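Local structure of glyoxalase family protein (Bacillus cereus, 1ZSW) at residues R104-P110 with R150-S156; T134-R138 with A223-V228; L54-K58 with F302-V308. The protein binds a zinc ion and belongs to the glyoxalase/bleomycin resistance/dioxygenase superfamily, though its reaction and substrate are not established. All blocks are in the same frame, centred on the assembly; numbering follows the deposited sequence.

Contact 1: R104-P110 with R150-S156; sequences RIGLLVP and RLVLLVS
Leu107 and Leu151 meet through their outer methyls, CD1 of Leu107 lying 3.8 Å from CD2 of Leu151, and that same CD2 also leans on Ile105 CB. One step along, Leu153 CD2 is shared in the same way: it sits 4.1 Å from Leu107 CB and equally far from Val109 CG1. The other face carries Leu108, Val152 and Leu154, and here Gly106 lets its neighbours close over the backbone, with Leu154 CD1 3.9 Å from Gly106 CA. Between the faces runs a parallel pairing of strands 104-109 and 150-155, their axes 35° apart. Ile105, Leu107 and Val109 each donate through N and accept through O across the pair; the bond from Leu107 N to Val152 O measures 2.8 Å and lies nearly along the carbonyl axis. The last, Ser156 N to Val109 O, carries the pairing one residue past the end of strand 150-155. At the opposite, polar end, Arg104 lays its CD 3.7 Å from Val152 CG1, and a bend at chi3 (-44°) turns the guanidinium so that NH1 makes a weak bond to a water held by Leu151 O; NE forms a salt bridge with Glu185. Leu115 of helix 112-124, which follows strand 101-109, covers Val109, Leu153 and Val155; antiparallel strands 133-135 and 138-144 come next, consistent with the beta-alpha-beta-beta-beta module of the vicinal oxygen chelate fold, and strands 180-188 and 138-144 flank the pair.

Contact 2: T134-R138 with A223-V228; sequences TYANR and AFGEIV
Ala223 touches Arg138 with its methyl, which lies over one face of the guanidinium, 3.4 Å above the plane and displaced toward the rim, so that CB comes 3.6 Å from NH2. It also begins a type I beta turn, closed by the bond from Glu226 N to Ala223 O, which brings the chain round to Glu226. There the polar grip is made. The glutamate chain is extended, with CG anti to the backbone N (chi1 -172°), and Arg138, extended as far as NE, comes from the opposite direction. Arg138 holds it end-on with two nitrogens: NH1 bonds OE1 at 2.8 Å and NH2 bonds OE2 at 2.9 Å. Both oxygens lie close to the guanidinium plane, but the carboxylate is turned 40° against it; OE1 is met on its syn side, whereas NH2 approaches OE2 from above the carboxylate plane. OE1 has a second bond from outside, with Ser183 OG, and OE2 accepts from a water that also donates to Ala136 O.

The other partner is a beta hairpin: Tyr135 to Arg138 form a type I' turn joining strands 133-135 and 138-144, and the bonds Tyr135 N to Arg138 O and Arg138 N to Tyr135 O close it. The salt bridge thus ties the hairpin's tip, in the first glyoxalase-family region, to the chain entering strand 227-231 of the second.

Val228, the first strand residue to touch the hairpin, supplies the apolar end. Its CG2 rests 3.9 Å from Ala136 CB and the same distance from Tyr135 CE1, while its CB lies 3.7 Å from Tyr135 OH, a hydroxyl hydrogen-bonded to Glu185.

Contact 3: L54-K58 with F302-V308; sequences LRRVK and FTVDGDV
At the start of strand 55-62, an outermost strand of the eight-stranded sheet, a classic beta bulge sets Val57 and Lys58 both opposite Phe72, and the two residues reach Phe302 in the loop that follows strand 292-300. Val57 CG2 approaches the phenyl ring at CE1, 3.9 Å away, its side chain crossing that of Phe302 at about a right angle. Lys58 crosses obliquely on the same side of the ring as Val57, with CD 3.6 Å from CD2. A bend at chi2 (108°) lets the aliphatic part of the lysine follow the ring before its amino group continues to Asp305.

The amino group is bonded to Asp305 OD1 at 2.7 Å, a salt bridge that uses the syn lone pair of that oxygen. A weak bond of 3.3 Å also runs from Lys58 NZ to Phe302 O, so one ammonium spans both ends of the 302-305 stretch, whose last three residues start the type I beta turn from Thr303 to Gly306. Asp316 adds a long, weak ion pair to the same nitrogen.

Arg55, at the start of the strand, reaches out extended to the loop's Val308 and places its guanidinium against Val308 O. NH2 makes the shorter bond, 2.8 Å, the nitrogen standing almost in line with the C=O, 21° out of the guanidinium plane, but the bond bent at the hydrogen (136°). NH1 adds a weak one of 3.0 Å and is held also by Lys76 O. Val308 CG1 lies at the guanidinium edge, 3.7 Å from NH1.

Phe302 meets Phe72 edge-to-face and Tyr279 as well, and its side chain is about 9 Å from the zinc ion. Phe302 thus packs among aromatic rings near the zinc site of His33, His246 and Glu294, an arrangement consistent with the vicinal oxygen chelate fold.

Contacts 1 and 2 adjoin, their centres about 8 Å apart, and belong to the same mixed sheet: Tyr135 packs on Arg104 and Leu154, and Phe224 on Leu108. Contact 3 joins strand 55-62 of the eight-stranded, zinc-carrying sheet to a loop, its centre about 23 Å from that of contact 1. Contact 1 is buried and owes its hold to parallel backbone bonds and aliphatic methyls. Contact 2, only partly buried, relies instead on a two-pronged salt bridge with small apolar contacts beside it, with no direct backbone-to-backbone bonds between its segments. Contact 3, largely buried despite its place at the sheet's edge, combines a phenyl ring with charged side chains that bond carbonyls and a carboxylate of the loop.

Contact 1: R104-P110 with R150-S156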
loop_
_atom_site.group_PDB
_atom_site.type_symbol
_atom_site.label_atom_id
_atom_site.label_comp_id
_atom_site.label_asym_id
_atom_site.label_seq_id
_atom_site.Cartn_x
_atom_site.Cartn_y
_atom_site.Cartn_z
ATOM N N ARG A 104 -4.526 -1.046 8.939
ATOM C CA ARG A 104 -3.244 -1.727 9.264
ATOM C C ARG A 104 -2.532 -2.140 8.002
ATOM O O ARG A 104 -3.181 -2.647 7.054
ATOM C CB ARG A 104 -3.494 -2.962 10.147
ATOM C CG ARG A 104 -2.259 -3.421 10.907
ATOM C CD ARG A 104 -2.448 -4.741 11.654
ATOM N NE ARG A 104 -3.720 -4.874 12.391
ATOM C CZ ARG A 104 -3.878 -4.594 13.686
ATOM N NH1 ARG A 104 -2.867 -4.126 14.412
ATOM N NH2 ARG A 104 -5.072 -4.766 14.251
ATOM N N ILE A 105 -1.204 -1.946 7.988
ATOM C CA ILE A 105 -0.375 -2.365 6.873
ATOM C C ILE A 105 0.451 -3.580 7.261
ATOM O O ILE A 105 1.295 -3.485 8.141
ATOM C CB ILE A 105 0.607 -1.263 6.467
ATOM C CG1 ILE A 105 -0.125 0.058 6.279
ATOM C CG2 ILE A 105 1.343 -1.671 5.167
ATOM C CD1 ILE A 105 0.871 1.236 6.046
ATOM N N GLY A 106 0.208 -4.699 6.588
ATOM C CA GLY A 106 1.011 -5.911 6.766
ATOM C C GLY A 106 2.252 -5.872 5.881
ATOM O O GLY A 106 2.162 -5.526 4.702
ATOM N N LEU A 107 3.400 -6.251 6.432
ATOM C CA LEU A 107 4.678 -6.227 5.672
ATOM C C LEU A 107 5.321 -7.605 5.835
ATOM O O LEU A 107 5.489 -8.073 6.976
ATOM C CB LEU A 107 5.603 -5.149 6.229
ATOM C CG LEU A 107 5.107 -3.703 6.130
ATOM C CD1 LEU A 107 6.038 -2.750 6.866
ATOM C CD2 LEU A 107 4.997 -3.357 4.656
ATOM N N LEU A 108 5.652 -8.253 4.724
ATOM C CA LEU A 108 6.211 -9.621 4.775
ATOM C C LEU A 108 7.697 -9.583 5.125
ATOM O O LEU A 108 8.435 -8.747 4.617
ATOM C CB LEU A 108 6.018 -10.317 3.427
ATOM C CG LEU A 108 4.553 -10.548 3.048
ATOM C CD1 LEU A 108 4.369 -10.920 1.587
ATOM C CD2 LEU A 108 3.969 -11.663 3.953
ATOM N N VAL A 109 8.108 -10.492 6.020
ATOM C CA VAL A 109 9.525 -10.762 6.306
ATOM C C VAL A 109 9.763 -12.244 6.129
ATOM O O VAL A 109 8.832 -13.031 6.219
ATOM C CB VAL A 109 9.983 -10.276 7.693
ATOM C CG1 VAL A 109 9.867 -8.774 7.779
ATOM C CG2 VAL A 109 9.185 -10.960 8.869
ATOM N N PRO A 110 11.005 -12.639 5.788
ATOM C CA PRO A 110 11.194 -14.030 5.364
ATOM C C PRO A 110 10.929 -15.131 6.401
ATOM O O PRO A 110 10.394 -16.147 6.031
ATOM C CB PRO A 110 12.650 -14.042 4.895
ATOM C CG PRO A 110 12.948 -12.568 4.547
ATOM C CD PRO A 110 12.219 -11.829 5.620
ATOM N N ARG A 150 -0.541 1.932 12.271
ATOM C CA ARG A 150 -0.414 0.559 12.706
ATOM C C ARG A 150 0.087 -0.309 11.586
ATOM O O ARG A 150 -0.490 -0.282 10.472
ATOM C CB ARG A 150 -1.760 0.027 13.254
ATOM C CG ARG A 150 -2.194 0.780 14.540
ATOM C CD ARG A 150 -3.681 0.541 14.811
ATOM N NE ARG A 150 -4.515 1.472 14.034
ATOM C CZ ARG A 150 -5.848 1.468 14.061
ATOM N NH1 ARG A 150 -6.503 0.580 14.811
ATOM N NH2 ARG A 150 -6.524 2.354 13.350
ATOM N N LEU A 151 1.179 -1.039 11.875
ATOM C CA LEU A 151 1.775 -2.010 10.967
ATOM C C LEU A 151 1.981 -3.380 11.597
ATOM O O LEU A 151 1.887 -3.524 12.821
ATOM C CB LEU A 151 3.138 -1.477 10.419
ATOM C CG LEU A 151 3.093 -0.085 9.784
ATOM C CD1 LEU A 151 3.588 0.968 10.754
ATOM C CD2 LEU A 151 3.963 -0.053 8.494
ATOM N N VAL A 152 2.160 -4.395 10.782
ATOM C CA VAL A 152 2.404 -5.728 11.321
ATOM C C VAL A 152 3.369 -6.483 10.423
ATOM O O VAL A 152 3.172 -6.557 9.198
ATOM C CB VAL A 152 1.073 -6.508 11.570
ATOM C CG1 VAL A 152 0.284 -6.746 10.270
ATOM C CG2 VAL A 152 1.361 -7.887 12.231
ATOM N N LEU A 153 4.439 -7.012 11.026
ATOM C CA LEU A 153 5.336 -7.871 10.294
ATOM C C LEU A 153 4.786 -9.294 10.235
ATOM O O LEU A 153 4.273 -9.813 11.255
ATOM C CB LEU A 153 6.728 -7.861 10.920
ATOM C CG LEU A 153 7.428 -6.540 11.093
ATOM C CD1 LEU A 153 8.757 -6.773 11.780
ATOM C CD2 LEU A 153 7.679 -5.867 9.716
ATOM N N LEU A 154 4.862 -9.905 9.073
ATOM C CA LEU A 154 4.205 -11.197 8.824
ATOM C C LEU A 154 5.187 -12.164 8.171
ATOM O O LEU A 154 5.879 -11.821 7.207
ATOM C CB LEU A 154 3.027 -11.011 7.880
ATOM C CG LEU A 154 1.913 -10.029 8.246
ATOM C CD1 LEU A 154 1.028 -9.767 6.976
ATOM C CD2 LEU A 154 1.109 -10.555 9.464
ATOM N N VAL A 155 5.260 -13.382 8.670
ATOM C CA VAL A 155 6.205 -14.325 8.106
ATOM C C VAL A 155 5.763 -14.894 6.800
ATOM O O VAL A 155 4.675 -15.459 6.689
ATOM C CB VAL A 155 6.603 -15.447 9.106
ATOM C CG1 VAL A 155 7.443 -16.484 8.395
ATOM C CG2 VAL A 155 7.341 -14.827 10.264
ATOM N N SER A 156 6.651 -14.754 5.811
ATOM C CA SER A 156 6.397 -15.163 4.446
ATOM C C SER A 156 6.916 -16.552 4.101
ATOM O O SER A 156 6.456 -17.143 3.138
ATOM C CB SER A 156 7.007 -14.155 3.465
ATOM O OG SER A 156 8.431 -14.291 3.385
HETATM O O HOH W 1 -0.153 -2.835 14.639
#

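Contact 2: T134-R138 with A223-V228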
loop_
_atom_site.group_PDB
_atom_site.type_symbol
_atom_site.label_atom_id
_atom_site.label_comp_id
_atom_site.label_asym_id
_atom_site.label_seq_id
_atom_site.Cartn_x
_atom_site.Cartn_y
_atom_site.Cartn_z
ATOM N N THR A 134 0.080 -13.737 16.195
ATOM C CA THR A 134 -0.458 -14.331 14.999
ATOM C C THR A 134 -1.267 -13.189 14.381
ATOM O O THR A 134 -1.841 -12.381 15.112
ATOM C CB THR A 134 -1.304 -15.550 15.400
ATOM O OG1 THR A 134 -0.435 -16.516 16.041
ATOM C CG2 THR A 134 -1.968 -16.189 14.208
ATOM N N TYR A 135 -1.227 -13.062 13.056
ATOM C CA TYR A 135 -2.113 -12.119 12.375
ATOM C C TYR A 135 -2.522 -12.735 11.060
ATOM O O TYR A 135 -1.677 -13.147 10.299
ATOM C CB TYR A 135 -1.437 -10.752 12.172
ATOM C CG TYR A 135 -2.394 -9.781 11.544
ATOM C CD1 TYR A 135 -2.539 -9.732 10.158
ATOM C CD2 TYR A 135 -3.151 -8.918 12.332
ATOM C CE1 TYR A 135 -3.454 -8.860 9.570
ATOM C CE2 TYR A 135 -4.085 -8.043 11.764
ATOM C CZ TYR A 135 -4.198 -8.014 10.360
ATOM O OH TYR A 135 -5.119 -7.165 9.761
ATOM N N ALA A 136 -3.832 -12.839 10.816
ATOM C CA ALA A 136 -4.361 -13.502 9.632
ATOM C C ALA A 136 -3.678 -14.835 9.328
ATOM O O ALA A 136 -3.254 -15.110 8.195
ATOM C CB ALA A 136 -4.283 -12.552 8.402
ATOM N N ASN A 137 -3.531 -15.647 10.382
ATOM C CA ASN A 137 -2.996 -16.996 10.260
ATOM C C ASN A 137 -1.506 -17.107 9.932
ATOM O O ASN A 137 -1.045 -18.148 9.481
ATOM C CB ASN A 137 -3.859 -17.824 9.309
ATOM C CG ASN A 137 -5.298 -17.978 9.823
ATOM O OD1 ASN A 137 -5.513 -18.384 10.964
ATOM N ND2 ASN A 137 -6.270 -17.642 8.991
ATOM N N ARG A 138 -0.760 -16.036 10.193
ATOM C CA ARG A 138 0.681 -16.037 10.012
ATOM C C ARG A 138 1.374 -15.580 11.278
ATOM O O ARG A 138 0.875 -14.703 11.977
ATOM C CB ARG A 138 1.070 -15.088 8.853
ATOM C CG ARG A 138 0.482 -15.504 7.540
ATOM C CD ARG A 138 1.111 -14.731 6.342
ATOM N NE ARG A 138 0.430 -15.141 5.114
ATOM C CZ ARG A 138 -0.767 -14.669 4.760
ATOM N NH1 ARG A 138 -1.356 -13.780 5.536
ATOM N NH2 ARG A 138 -1.355 -15.075 3.635
ATOM N N ALA A 223 -0.213 -14.086 -0.156
ATOM C CA ALA A 223 -0.280 -13.002 0.824
ATOM C C ALA A 223 -0.288 -11.634 0.143
ATOM O O ALA A 223 -0.678 -10.652 0.764
ATOM C CB ALA A 223 0.897 -13.061 1.768
ATOM N N PHE A 224 0.193 -11.590 -1.096
ATOM C CA PHE A 224 0.585 -10.319 -1.721
ATOM C C PHE A 224 -0.596 -9.408 -2.045
ATOM O O PHE A 224 -0.400 -8.232 -2.356
ATOM C CB PHE A 224 1.356 -10.575 -3.018
ATOM C CG PHE A 224 2.336 -11.682 -2.906
ATOM C CD1 PHE A 224 3.317 -11.659 -1.931
ATOM C CD2 PHE A 224 2.235 -12.766 -3.767
ATOM C CE1 PHE A 224 4.212 -12.705 -1.795
ATOM C CE2 PHE A 224 3.131 -13.822 -3.654
ATOM C CZ PHE A 224 4.115 -13.785 -2.669
ATOM N N GLY A 225 -1.809 -9.941 -1.984
ATOM C CA GLY A 225 -2.990 -9.151 -2.281
ATOM C C GLY A 225 -4.042 -9.361 -1.214
ATOM O O GLY A 225 -5.217 -9.039 -1.429
ATOM N N GLU A 226 -3.611 -9.860 -0.054
ATOM C CA GLU A 226 -4.559 -10.245 0.988
ATOM C C GLU A 226 -5.173 -9.037 1.675
ATOM O O GLU A 226 -4.461 -8.088 1.997
ATOM C CB GLU A 226 -3.888 -11.162 1.984
ATOM C CG GLU A 226 -4.873 -11.770 2.992
ATOM C CD GLU A 226 -4.168 -12.770 3.914
ATOM O OE1 GLU A 226 -3.708 -12.365 4.993
ATOM O OE2 GLU A 226 -4.069 -13.941 3.501
ATOM N N ILE A 227 -6.483 -9.101 1.879
ATOM C CA ILE A 227 -7.227 -8.042 2.590
ATOM C C ILE A 227 -7.969 -8.686 3.753
ATOM O O ILE A 227 -8.666 -9.674 3.548
ATOM C CB ILE A 227 -8.206 -7.340 1.654
ATOM C CG1 ILE A 227 -7.386 -6.569 0.584
ATOM C CG2 ILE A 227 -9.019 -6.342 2.423
ATOM C CD1 ILE A 227 -8.329 -5.891 -0.429
ATOM N N VAL A 228 -7.795 -8.106 4.928
ATOM C CA VAL A 228 -8.509 -8.495 6.152
ATOM C C VAL A 228 -9.592 -7.446 6.364
ATOM O O VAL A 228 -9.286 -6.261 6.530
ATOM C CB VAL A 228 -7.547 -8.491 7.346
ATOM C CG1 VAL A 228 -8.331 -8.797 8.647
ATOM C CG2 VAL A 228 -6.457 -9.536 7.133
HETATM O O HOH W 2 -4.381 -15.564 5.727
#

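Contact 3: L54-K58 with F302-V308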
loop_
_atom_site.group_PDB
_atom_site.type_symbol
_atom_site.label_atom_id
_atom_site.label_comp_id
_atom_site.label_asym_id
_atom_site.label_seq_id
_atom_site.Cartn_x
_atom_site.Cartn_y
_atom_site.Cartn_z
ATOM N N LEU A 54 13.954 0.459 4.509
ATOM C CA LEU A 54 13.414 0.504 3.149
ATOM C C LEU A 54 14.217 1.544 2.372
ATOM O O LEU A 54 14.819 2.442 2.982
ATOM C CB LEU A 54 11.938 0.924 3.130
ATOM C CG LEU A 54 11.037 -0.008 3.945
ATOM C CD1 LEU A 54 9.651 0.621 3.927
ATOM C CD2 LEU A 54 10.943 -1.366 3.346
ATOM N N ARG A 55 14.207 1.403 1.043
ATOM C CA ARG A 55 14.830 2.446 0.205
ATOM C C ARG A 55 13.881 3.604 -0.017
ATOM O O ARG A 55 12.712 3.368 -0.300
ATOM C CB ARG A 55 15.174 1.884 -1.164
ATOM C CG ARG A 55 15.997 2.914 -2.027
ATOM C CD ARG A 55 16.439 2.256 -3.317
ATOM N NE ARG A 55 17.456 3.148 -3.905
ATOM C CZ ARG A 55 18.080 2.949 -5.057
ATOM N NH1 ARG A 55 17.828 1.883 -5.794
ATOM N NH2 ARG A 55 18.994 3.832 -5.439
ATOM N N ARG A 56 14.372 4.845 0.084
ATOM C CA ARG A 56 13.544 5.967 -0.359
ATOM C C ARG A 56 13.671 6.005 -1.855
ATOM O O ARG A 56 14.722 6.390 -2.375
ATOM C CB ARG A 56 13.943 7.297 0.262
ATOM C CG ARG A 56 13.039 8.425 -0.302
ATOM C CD ARG A 56 13.309 9.717 0.389
ATOM N NE ARG A 56 14.479 10.364 -0.223
ATOM C CZ ARG A 56 15.547 10.793 0.443
ATOM N NH1 ARG A 56 15.643 10.660 1.765
ATOM N NH2 ARG A 56 16.531 11.385 -0.220
ATOM N N VAL A 57 12.633 5.546 -2.542
ATOM C CA VAL A 57 12.719 5.332 -3.994
ATOM C C VAL A 57 12.322 6.574 -4.770
ATOM O O VAL A 57 12.626 6.671 -5.953
ATOM C CB VAL A 57 11.940 4.078 -4.480
ATOM C CG1 VAL A 57 12.580 2.817 -3.898
ATOM C CG2 VAL A 57 10.452 4.115 -4.051
ATOM N N LYS A 58 11.611 7.500 -4.130
ATOM C CA LYS A 58 11.221 8.738 -4.804
ATOM C C LYS A 58 10.914 9.831 -3.815
ATOM O O LYS A 58 10.188 9.635 -2.823
ATOM C CB LYS A 58 10.026 8.530 -5.754
ATOM C CG LYS A 58 10.013 9.525 -6.946
ATOM C CD LYS A 58 10.383 8.743 -8.231
ATOM C CE LYS A 58 11.076 9.579 -9.287
ATOM N NZ LYS A 58 11.983 8.710 -10.114
ATOM N N PHE A 302 9.237 3.508 -11.442
ATOM C CA PHE A 302 10.081 4.651 -11.046
ATOM C C PHE A 302 11.391 4.766 -11.829
ATOM O O PHE A 302 12.101 5.769 -11.691
ATOM C CB PHE A 302 10.402 4.618 -9.540
ATOM C CG PHE A 302 9.198 4.765 -8.658
ATOM C CD1 PHE A 302 8.918 3.821 -7.680
ATOM C CD2 PHE A 302 8.344 5.856 -8.810
ATOM C CE1 PHE A 302 7.783 3.943 -6.871
ATOM C CE2 PHE A 302 7.219 6.001 -8.012
ATOM C CZ PHE A 302 6.937 5.046 -7.041
ATOM N N THR A 303 11.722 3.737 -12.610
ATOM C CA THR A 303 12.961 3.749 -13.397
ATOM C C THR A 303 12.731 4.349 -14.776
ATOM O O THR A 303 13.684 4.538 -15.537
ATOM C CB THR A 303 13.620 2.346 -13.515
ATOM O OG1 THR A 303 12.806 1.486 -14.324
ATOM C CG2 THR A 303 13.839 1.725 -12.136
ATOM N N VAL A 304 11.472 4.666 -15.081
ATOM C CA VAL A 304 11.107 5.365 -16.312
ATOM C C VAL A 304 11.908 6.675 -16.490
ATOM O O VAL A 304 12.408 6.937 -17.584
ATOM C CB VAL A 304 9.553 5.597 -16.426
ATOM C CG1 VAL A 304 9.069 6.718 -15.506
ATOM C CG2 VAL A 304 9.134 5.882 -17.865
ATOM N N ASP A 305 12.051 7.461 -15.418
ATOM C CA ASP A 305 12.680 8.791 -15.494
ATOM C C ASP A 305 14.010 8.899 -14.727
ATOM O O ASP A 305 14.419 9.996 -14.314
ATOM C CB ASP A 305 11.692 9.878 -15.024
ATOM C CG ASP A 305 11.569 9.971 -13.497
ATOM O OD1 ASP A 305 11.756 8.941 -12.804
ATOM O OD2 ASP A 305 11.274 11.081 -12.984
ATOM N N GLY A 306 14.681 7.769 -14.533
ATOM C CA GLY A 306 15.939 7.769 -13.792
ATOM C C GLY A 306 16.565 6.403 -13.685
ATOM O O GLY A 306 15.888 5.385 -13.863
ATOM N N ASP A 307 17.863 6.383 -13.402
ATOM C CA ASP A 307 18.594 5.142 -13.177
ATOM C C ASP A 307 18.328 4.605 -11.775
ATOM O O ASP A 307 18.147 5.387 -10.827
ATOM C CB ASP A 307 20.095 5.369 -13.352
ATOM C CG ASP A 307 20.620 6.474 -12.456
ATOM O OD1 ASP A 307 21.321 6.154 -11.473
ATOM O OD2 ASP A 307 20.316 7.663 -12.716
ATOM N N VAL A 308 18.312 3.279 -11.655
ATOM C CA VAL A 308 18.195 2.600 -10.356
ATOM C C VAL A 308 19.257 3.086 -9.362
ATOM O O VAL A 308 18.988 3.239 -8.161
ATOM C CB VAL A 308 18.268 1.049 -10.517
ATOM C CG1 VAL A 308 18.202 0.343 -9.172
ATOM C CG2 VAL A 308 17.151 0.542 -11.412
#